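Local coordinates for protein beta-glucosidase (Chaetomella raphigera, PDB 6JXG) that probably hydrolyses terminal, non-reducing beta-D-glucosyl residues to release beta-D-glucose, as a secreted glycoside hydrolase family 3 enzyme of cellulose breakdown, at residues 337-341 against 342-346. Sequence-based numbering, arbitrary orientation.
Sequences LTNKN and KALPL. With MAN (alpha-D-mannopyranose), chain E.
Lys340 O accepts the backbone N-H of Ala343, O to N 3.1 Å, closing a beta turn with Asn341 and Lys342 both at positive phi; the turn follows edge strand 335-339 of the mixed sheet in the family 3 C-terminal domain and leads on toward strand 351-355. The donor stands well above the carbonyl plane of Lys340 and the N-H points only roughly at the oxygen, so this bond is bent and off the lone pairs. Across the mouth of the turn lies the side chain of Asn339. Its CG is anti to the backbone N (chi1 -172°), which carries the amide over to the backbone of Leu344, where both ends are used. OD1 takes the N-H of Leu344 at 2.9 Å, the donor only slightly off the carbonyl plane, while ND2 gives a nearly straight bond (170°) of 3.0 Å to Leu344 O, which lies in the plane of the amide. Ala343 CB packs 3.5 Å from Asn339 OD1. A water adds a bridge, donating to Asn339 O and accepting from Lys342 N at 2.8 Å. The side chain of Leu344 reaches Val502 of the neighbouring strand 498-503 and Tyr579. Leu346 CD2 lies 3.6 Å from O6 of the mannose O-linked to Thr431. Gripped at both ends, the Asn339 amide cannot flip without losing both bonds; it mimics a backbone peptide and ties the turn to the segment leading into the cis peptide before Pro345.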
# COMPACT_ATOMS: atom_id res chain seq x y z
N LEU A 337 5.52 19.25 6.32
CA LEU A 337 4.27 19.76 6.90
C LEU A 337 4.26 21.21 7.34
O LEU A 337 3.25 21.91 7.17
CB LEU A 337 3.76 18.88 8.09
CG LEU A 337 3.40 17.42 7.71
CD1 LEU A 337 2.99 16.63 8.99
CD2 LEU A 337 2.28 17.30 6.67
N THR A 338 5.36 21.66 7.91
CA THR A 338 5.52 23.08 8.30
C THR A 338 6.94 23.44 8.02
O THR A 338 7.81 22.59 8.08
CB THR A 338 5.24 23.36 9.81
OG1 THR A 338 6.16 22.64 10.61
CG2 THR A 338 3.89 22.89 10.23
N ASN A 339 7.21 24.72 7.76
CA ASN A 339 8.55 25.22 7.59
C ASN A 339 8.53 26.75 7.72
O ASN A 339 8.15 27.43 6.80
CB ASN A 339 9.01 24.85 6.19
CG ASN A 339 10.48 25.15 5.95
OD1 ASN A 339 11.23 25.35 6.89
ND2 ASN A 339 10.89 25.20 4.69
N LYS A 340 8.79 27.26 8.88
CA LYS A 340 8.70 28.69 9.17
C LYS A 340 9.98 29.42 8.78
O LYS A 340 11.05 29.04 9.25
CB LYS A 340 8.48 28.86 10.65
CG LYS A 340 7.17 28.27 11.12
CD LYS A 340 6.93 28.62 12.58
CE LYS A 340 6.19 27.58 13.40
NZ LYS A 340 4.75 27.91 13.54
N ASN A 341 9.80 30.53 8.03
CA ASN A 341 10.84 31.29 7.27
C ASN A 341 12.07 30.52 7.00
O ASN A 341 13.17 30.87 7.40
CB ASN A 341 11.19 32.62 7.89
CG ASN A 341 11.00 32.56 9.33
OD1 ASN A 341 11.68 31.77 9.98
ND2 ASN A 341 9.97 33.25 9.84
N LYS A 342 11.83 29.44 6.27
CA LYS A 342 12.89 28.74 5.61
C LYS A 342 13.86 28.14 6.59
O LYS A 342 15.09 28.09 6.33
CB LYS A 342 13.60 29.66 4.63
CG LYS A 342 12.65 30.34 3.66
CD LYS A 342 13.41 31.33 2.80
CE LYS A 342 13.57 30.83 1.39
NZ LYS A 342 12.79 31.61 0.41
N ALA A 343 13.32 27.65 7.69
CA ALA A 343 14.08 26.80 8.59
C ALA A 343 14.82 25.72 7.79
O ALA A 343 16.01 25.48 7.96
CB ALA A 343 13.16 26.18 9.64
N LEU A 344 14.14 25.13 6.83
CA LEU A 344 14.72 24.16 5.96
C LEU A 344 14.70 24.70 4.52
O LEU A 344 13.83 25.47 4.12
CB LEU A 344 13.92 22.84 6.05
CG LEU A 344 14.04 21.99 7.33
CD1 LEU A 344 13.12 20.78 7.29
CD2 LEU A 344 15.45 21.51 7.61
N PRO A 345 15.68 24.29 3.74
CA PRO A 345 16.71 23.34 4.12
C PRO A 345 17.79 23.96 5.03
O PRO A 345 17.93 25.18 5.13
CB PRO A 345 17.36 22.98 2.77
CG PRO A 345 17.20 24.27 1.97
CD PRO A 345 15.84 24.75 2.35
N LEU A 346 18.53 23.08 5.67
CA LEU A 346 19.66 23.51 6.49
C LEU A 346 20.74 24.17 5.65
O LEU A 346 20.94 23.82 4.49
CB LEU A 346 20.29 22.32 7.18
CG LEU A 346 19.47 21.45 8.15
CD1 LEU A 346 20.24 20.21 8.56
CD2 LEU A 346 19.08 22.26 9.36
C1 MAN E . 20.04 25.83 13.01
C2 MAN E . 20.05 27.34 13.30
C3 MAN E . 18.79 28.11 12.90
C4 MAN E . 18.30 27.67 11.52
C5 MAN E . 18.11 26.18 11.63
C6 MAN E . 17.41 25.61 10.42
O2 MAN E . 21.09 27.83 12.51
O3 MAN E . 19.15 29.46 12.86
O4 MAN E . 17.09 28.31 11.11
O5 MAN E . 19.36 25.54 11.82
O6 MAN E . 18.22 25.75 9.27
O HOH W 1 9.39 29.02 5.01